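Local coordinates for protein telomerase reverse transcriptase (Candida tropicalis MYA-3404, PDB 6ZD1) that probably extends chromosome ends by reverse transcribing a template within the RNA component of telomerase into telomeric DNA repeats, at residues I274-Q277 with K278-S282; I657-F660 with A661-N664; Y672-T675 with C676-T680. One frame throughout, in Å; residues are numbered along the deposited sequence.

Overall arrangement
All three are local, each between neighbouring turns of one helix: interaction 1 in 263-298, interaction 2 in 642-664, interaction 3 in 670-684. All are partly buried: interaction 2, nearest the middle of the chain, has no exposed residue, while interaction 1 exposes Phe-275 and Tyr-279 and interaction 3 Tyr-672, Thr-675 and Ile-679. Interaction 2 touches both others, Gln-277 meeting the carbonyl of Asn-664 and Phe-660 packing on Leu-673. Interaction 1, within the reverse transcriptase region, is a widened turn with a tyrosine lodged against it; interaction 2 adds a salt bridge and an amide nitrogen set over a ring; interaction 3 has buried aliphatic groups and an exposed tyrosine whose ring is met by a buried cysteine sulfur.

Interaction 1: residues I274-Q277 with K278-S282; sequences IFYQ and KYTLS
A pi-type turn widens one turn of the long helix 263-298 where Tyr-276 meets Thr-280 and Leu-281. Tyr-276 O takes two backbone N-H groups: Thr-280 N at 3.0 Å is the i+4 donor of an ordinary alpha-helix and stands above the carbonyl plane, while Leu-281 N at 2.9 Å, the i+5 donor that makes the turn pi-type, approaches nearly along the C=O axis, with an N-H...O angle of 162°. One residue on, Ser-282 N bonds to Gln-277 O at 3.0 Å, again spanning i to i+5.

The tyrosine ring rests obliquely against both residues of the widened turn. Tyr-276 CE1 lies 3.5 Å from Leu-281 CG, and Tyr-276 CE2, across the ring, 3.6 Å from Thr-280 CG2. With CG anti to the backbone N (chi1 -175°), the ring swings forward along the helix to reach them. This is the side of the helix, within the reverse transcriptase region, that packs on helix 428-440: Val-434 touches all three residues, and Phe-229 stacks on the Tyr-276 ring.

Around the helix, Phe-275 and Tyr-279 run side by side in the same direction, with Phe-275 CD2 3.9 Å from Tyr-279 CE1. The CG methylene of Lys-278 lies 3.9 Å above the Tyr-279 ring plane, over its centre. Beyond it the lysine chain bends at chi3 (-58°) and its NZ forms a salt bridge with Glu-379.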
loop_
_atom_site.group_PDB
_atom_site.type_symbol
_atom_site.label_atom_id
_atom_site.label_comp_id
_atom_site.label_asym_id
_atom_site.label_seq_id
_atom_site.Cartn_x
_atom_site.Cartn_y
_atom_site.Cartn_z
ATOM N N ILE A 274 0.107 -20.892 -2.268
ATOM C CA ILE A 274 1.511 -20.492 -2.269
ATOM C C ILE A 274 2.235 -21.073 -3.477
ATOM O O ILE A 274 3.033 -20.388 -4.130
ATOM C CB ILE A 274 2.185 -20.914 -0.950
ATOM C CG1 ILE A 274 1.629 -20.109 0.222
ATOM C CG2 ILE A 274 3.694 -20.749 -1.034
ATOM C CD1 ILE A 274 2.222 -20.513 1.553
ATOM N N PHE A 275 1.976 -22.343 -3.794
ATOM C CA PHE A 275 2.587 -22.928 -4.983
ATOM C C PHE A 275 1.952 -22.382 -6.254
ATOM O O PHE A 275 2.638 -22.197 -7.267
ATOM C CB PHE A 275 2.478 -24.452 -4.942
ATOM C CG PHE A 275 3.350 -25.091 -3.906
ATOM C CD1 PHE A 275 3.055 -26.349 -3.417
ATOM C CD2 PHE A 275 4.469 -24.433 -3.420
ATOM C CE1 PHE A 275 3.855 -26.939 -2.463
ATOM C CE2 PHE A 275 5.275 -25.018 -2.464
ATOM C CZ PHE A 275 4.967 -26.274 -1.984
ATOM N N TYR A 276 0.643 -22.119 -6.224
ATOM C CA TYR A 276 -0.007 -21.506 -7.378
ATOM C C TYR A 276 0.515 -20.094 -7.614
ATOM O O TYR A 276 0.739 -19.691 -8.761
ATOM C CB TYR A 276 -1.524 -21.497 -7.185
ATOM C CG TYR A 276 -2.304 -20.987 -8.379
ATOM C CD1 TYR A 276 -2.927 -19.743 -8.351
ATOM C CD2 TYR A 276 -2.421 -21.753 -9.533
ATOM C CE1 TYR A 276 -3.645 -19.279 -9.442
ATOM C CE2 TYR A 276 -3.135 -21.295 -10.626
ATOM C CZ TYR A 276 -3.743 -20.059 -10.576
ATOM O OH TYR A 276 -4.454 -19.607 -11.666
ATOM N N GLN A 277 0.735 -19.336 -6.539
ATOM C CA GLN A 277 1.262 -17.984 -6.690
ATOM C C GLN A 277 2.702 -18.011 -7.183
ATOM O O GLN A 277 3.074 -17.233 -8.070
ATOM C CB GLN A 277 1.158 -17.234 -5.363
ATOM C CG GLN A 277 1.551 -15.766 -5.423
ATOM C CD GLN A 277 1.407 -15.074 -4.075
ATOM O OE1 GLN A 277 1.453 -15.719 -3.024
ATOM N NE2 GLN A 277 1.223 -13.758 -4.100
ATOM N N LYS A 278 3.516 -18.926 -6.652
ATOM C CA LYS A 278 4.936 -18.933 -6.990
ATOM C C LYS A 278 5.173 -19.421 -8.413
ATOM O O LYS A 278 5.963 -18.822 -9.155
ATOM C CB LYS A 278 5.712 -19.802 -6.000
ATOM C CG LYS A 278 7.184 -19.975 -6.363
ATOM C CD LYS A 278 7.896 -20.928 -5.414
ATOM C CE LYS A 278 7.797 -20.450 -3.974
ATOM N NZ LYS A 278 8.410 -21.411 -3.018
ATOM N N TYR A 279 4.502 -20.504 -8.813
ATOM C CA TYR A 279 4.809 -21.184 -10.065
ATOM C C TYR A 279 3.856 -20.856 -11.210
ATOM O O TYR A 279 4.209 -21.106 -12.368
ATOM C CB TYR A 279 4.818 -22.704 -9.853
ATOM C CG TYR A 279 5.864 -23.196 -8.875
ATOM C CD1 TYR A 279 5.537 -23.462 -7.552
ATOM C CD2 TYR A 279 7.174 -23.399 -9.277
ATOM C CE1 TYR A 279 6.489 -23.915 -6.657
ATOM C CE2 TYR A 279 8.134 -23.850 -8.390
ATOM C CZ TYR A 279 7.787 -24.107 -7.083
ATOM O OH TYR A 279 8.743 -24.556 -6.201
ATOM N N THR A 280 2.662 -20.335 -10.935
ATOM C CA THR A 280 1.721 -20.037 -12.009
ATOM C C THR A 280 1.412 -18.552 -12.138
ATOM O O THR A 280 1.579 -17.988 -13.226
ATOM C CB THR A 280 0.421 -20.841 -11.804
ATOM O OG1 THR A 280 0.736 -22.234 -11.660
ATOM C CG2 THR A 280 -0.510 -20.670 -12.994
ATOM N N LEU A 281 1.006 -17.887 -11.054
ATOM C CA LEU A 281 0.588 -16.490 -11.158
ATOM C C LEU A 281 1.776 -15.567 -11.387
ATOM O O LEU A 281 1.718 -14.663 -12.229
ATOM C CB LEU A 281 -0.172 -16.064 -9.900
ATOM C CG LEU A 281 -1.655 -16.426 -9.823
ATOM C CD1 LEU A 281 -2.290 -15.798 -8.591
ATOM C CD2 LEU A 281 -2.381 -15.998 -11.088
ATOM N N SER A 282 2.851 -15.753 -10.622
ATOM C CA SER A 282 4.028 -14.905 -10.801
ATOM C C SER A 282 4.597 -14.992 -12.212
ATOM O O SER A 282 4.886 -13.933 -12.799
ATOM C CB SER A 282 5.081 -15.253 -9.743
ATOM O OG SER A 282 6.223 -14.424 -9.873
#

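Interaction 2: residues I657-F660 with A661-N664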
loop_
_atom_site.group_PDB
_atom_site.type_symbol
_atom_site.label_atom_id
_atom_site.label_comp_id
_atom_site.label_asym_id
_atom_site.label_seq_id
_atom_site.Cartn_x
_atom_site.Cartn_y
_atom_site.Cartn_z
ATOM N N ILE A 657 10.798 -3.170 3.414
ATOM C CA ILE A 657 10.846 -4.461 2.737
ATOM C C ILE A 657 9.811 -5.406 3.329
ATOM O O ILE A 657 9.115 -6.120 2.598
ATOM C CB ILE A 657 12.266 -5.050 2.804
ATOM C CG1 ILE A 657 13.257 -4.142 2.073
ATOM C CG2 ILE A 657 12.293 -6.431 2.178
ATOM C CD1 ILE A 657 12.946 -3.971 0.601
ATOM N N GLU A 658 9.669 -5.399 4.658
ATOM C CA GLU A 658 8.715 -6.287 5.313
ATOM C C GLU A 658 7.285 -5.947 4.915
ATOM O O GLU A 658 6.501 -6.837 4.560
ATOM C CB GLU A 658 8.888 -6.193 6.832
ATOM C CG GLU A 658 8.540 -7.450 7.622
ATOM C CD GLU A 658 7.079 -7.511 8.032
ATOM O OE1 GLU A 658 6.663 -8.542 8.608
ATOM O OE2 GLU A 658 6.347 -6.530 7.784
ATOM N N LYS A 659 6.932 -4.660 4.931
ATOM C CA LYS A 659 5.568 -4.287 4.574
ATOM C C LYS A 659 5.296 -4.516 3.092
ATOM O O LYS A 659 4.169 -4.858 2.720
ATOM C CB LYS A 659 5.299 -2.830 4.958
ATOM C CG LYS A 659 3.827 -2.455 4.949
ATOM C CD LYS A 659 3.573 -1.144 5.676
ATOM C CE LYS A 659 2.089 -0.815 5.688
ATOM N NZ LYS A 659 1.777 0.382 6.517
ATOM N N PHE A 660 6.313 -4.366 2.236
ATOM C CA PHE A 660 6.129 -4.654 0.815
ATOM C C PHE A 660 5.859 -6.135 0.582
ATOM O O PHE A 660 5.006 -6.496 -0.236
ATOM C CB PHE A 660 7.355 -4.214 0.014
ATOM C CG PHE A 660 7.303 -4.606 -1.437
ATOM C CD1 PHE A 660 7.898 -5.780 -1.878
ATOM C CD2 PHE A 660 6.650 -3.806 -2.360
ATOM C CE1 PHE A 660 7.844 -6.144 -3.217
ATOM C CE2 PHE A 660 6.594 -4.163 -3.701
ATOM C CZ PHE A 660 7.191 -5.333 -4.129
ATOM N N ALA A 661 6.597 -7.009 1.271
ATOM C CA ALA A 661 6.342 -8.441 1.155
ATOM C C ALA A 661 5.007 -8.814 1.788
ATOM O O ALA A 661 4.300 -9.696 1.287
ATOM C CB ALA A 661 7.484 -9.229 1.792
ATOM N N ARG A 662 4.649 -8.155 2.892
ATOM C CA ARG A 662 3.359 -8.406 3.529
ATOM C C ARG A 662 2.209 -8.090 2.580
ATOM O O ARG A 662 1.288 -8.898 2.409
ATOM C CB ARG A 662 3.242 -7.574 4.809
ATOM C CG ARG A 662 3.011 -8.364 6.092
ATOM C CD ARG A 662 3.190 -7.457 7.303
ATOM N NE ARG A 662 2.349 -6.265 7.211
ATOM C CZ ARG A 662 2.641 -5.092 7.770
ATOM N NH1 ARG A 662 3.765 -4.938 8.461
ATOM N NH2 ARG A 662 1.810 -4.067 7.630
ATOM N N VAL A 663 2.251 -6.915 1.948
ATOM C CA VAL A 663 1.139 -6.480 1.110
ATOM C C VAL A 663 0.984 -7.395 -0.100
ATOM O O VAL A 663 -0.097 -7.943 -0.348
ATOM C CB VAL A 663 1.328 -5.011 0.695
ATOM C CG1 VAL A 663 0.343 -4.636 -0.400
ATOM C CG2 VAL A 663 1.145 -4.107 1.901
ATOM N N ASN A 664 2.056 -7.585 -0.864
ATOM C CA ASN A 664 1.964 -8.353 -2.098
ATOM C C ASN A 664 2.110 -9.854 -1.894
ATOM O O ASN A 664 1.809 -10.617 -2.817
ATOM C CB ASN A 664 3.020 -7.866 -3.086
ATOM C CG ASN A 664 3.008 -6.369 -3.232
ATOM O OD1 ASN A 664 2.063 -5.797 -3.772
ATOM N ND2 ASN A 664 4.049 -5.718 -2.735
#
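Regular i to i+4 hydrogen bonds run to the C-terminal end of helix 642-664, from Ala-661 N to Ile-657 O through Asn-664 N to Phe-660 O, the last nearly straight at 171°.

On one side of this turn Glu-658 and Arg-662 form an i to i+4 salt bridge. The carboxylate offers the syn lone pair of OE2 to Arg-662 NH1, 3.1 Å away. The fit is imperfect: the two planes stand 59° apart and OE2 is tilted out of the guanidinium plane, although it lies toward that group's edge. Two bends bring the charges together, one at chi2 of Glu-658 (-89°) and one at chi3 of Arg-662. OE2 also lies 3.3 Å from Arg-662 CD, so the acid rests against the arginine's aliphatic part as well.

Lys-659 runs across one face of the same guanidinium, its CG 3.6 Å from that plane and displaced toward the rim. Its extended chain carries NZ to a salt bridge with Glu-122 and a hydrogen bond with Leu-597 O, partners that probably ease its closeness to Arg-662. The helix belongs to a C-terminal helical region consistent with the thumb, or C-terminal extension, of telomerase.

The end of the helix is marked by Asn-664, whose amide folds back over the preceding turn. ND2 stands 3.1 Å above one face of the Phe-660 ring, offset toward the rim near CE2, with the amide plane steeply inclined to the ring. It also makes a weak bond of 2.8 Å to Phe-660 O, which already accepts Asn-664 N. Outside the helix the amide is held at both ends: OD1 accepts from Phe-604 N, and ND2 donates to Leu-602 O, tying this helix end to the 602-604 backbone.

Interaction 3: residues Y672-T675 with C676-T680; sequences YLLT and CIKIT
Tyr-672 O is gripped twice from the same face of its carbonyl plane, by Cys-676 N at 3.1 Å and by the hydroxyl Thr-675 OG1 at 3.2 Å. The first is an ordinary i to i+4 bond of helix 670-684, which probably forms part of the helical thumb of telomerase. The second is a side-chain bond back to the preceding turn, a common way for a helical threonine to place its hydroxyl. Here OG1 sits between the backbone N and the carbonyl carbon (chi1 61°), directed back toward that oxygen, and approaches from above the carbonyl plane rather than along a lone pair.

The same two turns make a cysteine sulfur-aromatic contact. Cys-676 SG lies over one face of the Tyr-672 ring, 3.9 Å from the centroid and 20° off the ring normal. It is shifted toward the hydroxyl side of the ring, where CZ and CE2 are its nearest carbons. Both residues also touch helix 609-637, Tyr-672 at Leu-609 and Cys-676 at Arg-613.

Buried aliphatic groups occupy another side of the helix. Leu-673 CG and Ile-677 CD1 are 4.3 Å apart, a loose contact, and Ile-677 touches Val-616 of helix 609-637 and Ile-653 and Thr-656 of helix 642-664. Leu-674 also reaches Ile-653.

Lys-678 crosses Leu-674 with its aliphatic chain fully extended, carrying NZ on to the carbonyls of Tyr-699 and Leu-701 near the C-terminus. Where the two side chains meet, Lys-678 CE comes to 4.1 Å from Leu-674 CG.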
loop_
_atom_site.group_PDB
_atom_site.type_symbol
_atom_site.label_atom_id
_atom_site.label_comp_id
_atom_site.label_asym_id
_atom_site.label_seq_id
_atom_site.Cartn_x
_atom_site.Cartn_y
_atom_site.Cartn_z
ATOM N N TYR A 672 14.915 -5.349 -6.478
ATOM C CA TYR A 672 14.878 -4.071 -7.182
ATOM C C TYR A 672 14.616 -2.922 -6.214
ATOM O O TYR A 672 15.217 -1.848 -6.332
ATOM C CB TYR A 672 13.812 -4.115 -8.282
ATOM C CG TYR A 672 13.613 -2.813 -9.036
ATOM C CD1 TYR A 672 14.430 -2.474 -10.111
ATOM C CD2 TYR A 672 12.594 -1.932 -8.686
ATOM C CE1 TYR A 672 14.245 -1.286 -10.805
ATOM C CE2 TYR A 672 12.403 -0.744 -9.374
ATOM C CZ TYR A 672 13.228 -0.427 -10.431
ATOM O OH TYR A 672 13.034 0.755 -11.111
ATOM N N LEU A 673 13.759 -3.147 -5.216
ATOM C CA LEU A 673 13.420 -2.073 -4.289
ATOM C C LEU A 673 14.565 -1.798 -3.325
ATOM O O LEU A 673 14.836 -0.639 -2.992
ATOM C CB LEU A 673 12.143 -2.418 -3.528
ATOM C CG LEU A 673 11.495 -1.267 -2.757
ATOM C CD1 LEU A 673 11.125 -0.131 -3.701
ATOM C CD2 LEU A 673 10.272 -1.754 -1.993
ATOM N N LEU A 674 15.253 -2.847 -2.868
ATOM C CA LEU A 674 16.363 -2.655 -1.938
ATOM C C LEU A 674 17.467 -1.813 -2.564
ATOM O O LEU A 674 18.031 -0.928 -1.907
ATOM C CB LEU A 674 16.911 -4.008 -1.485
ATOM C CG LEU A 674 18.049 -3.988 -0.464
ATOM C CD1 LEU A 674 17.644 -3.179 0.750
ATOM C CD2 LEU A 674 18.440 -5.402 -0.057
ATOM N N THR A 675 17.782 -2.057 -3.838
ATOM C CA THR A 675 18.851 -1.293 -4.469
ATOM C C THR A 675 18.402 0.116 -4.835
ATOM O O THR A 675 19.217 1.045 -4.799
ATOM C CB THR A 675 19.387 -2.033 -5.697
ATOM O OG1 THR A 675 18.341 -2.208 -6.657
ATOM C CG2 THR A 675 19.926 -3.395 -5.290
ATOM N N CYS A 676 17.120 0.308 -5.164
ATOM C CA CYS A 676 16.617 1.670 -5.321
ATOM C C CYS A 676 16.659 2.429 -4.001
ATOM O O CYS A 676 16.910 3.642 -3.990
ATOM C CB CYS A 676 15.192 1.655 -5.876
ATOM S SG CYS A 676 15.074 1.256 -7.632
ATOM N N ILE A 677 16.446 1.732 -2.882
ATOM C CA ILE A 677 16.548 2.374 -1.576
ATOM C C ILE A 677 17.982 2.813 -1.310
ATOM O O ILE A 677 18.226 3.929 -0.836
ATOM C CB ILE A 677 16.044 1.425 -0.475
ATOM C CG1 ILE A 677 14.528 1.261 -0.548
ATOM C CG2 ILE A 677 16.453 1.929 0.896
ATOM C CD1 ILE A 677 14.010 0.201 0.398
ATOM N N LYS A 678 18.953 1.951 -1.624
ATOM C CA LYS A 678 20.353 2.318 -1.433
ATOM C C LYS A 678 20.704 3.559 -2.242
ATOM O O LYS A 678 21.340 4.488 -1.731
ATOM C CB LYS A 678 21.264 1.155 -1.826
ATOM C CG LYS A 678 21.067 -0.101 -1.000
ATOM C CD LYS A 678 21.974 -1.209 -1.505
ATOM C CE LYS A 678 21.818 -2.474 -0.686
ATOM N NZ LYS A 678 22.742 -3.529 -1.190
ATOM N N ILE A 679 20.276 3.600 -3.504
ATOM C CA ILE A 679 20.587 4.748 -4.350
ATOM C C ILE A 679 19.913 6.006 -3.814
ATOM O O ILE A 679 20.534 7.073 -3.735
ATOM C CB ILE A 679 20.177 4.457 -5.802
ATOM C CG1 ILE A 679 20.964 3.253 -6.325
ATOM C CG2 ILE A 679 20.394 5.685 -6.675
ATOM C CD1 ILE A 679 20.567 2.812 -7.711
ATOM N N THR A 680 18.642 5.897 -3.417
ATOM C CA THR A 680 17.937 7.054 -2.869
ATOM C C THR A 680 18.582 7.537 -1.574
ATOM O O THR A 680 18.737 8.746 -1.360
ATOM C CB THR A 680 16.466 6.716 -2.646
ATOM O OG1 THR A 680 15.877 6.331 -3.894
ATOM C CG2 THR A 680 15.726 7.921 -2.099
#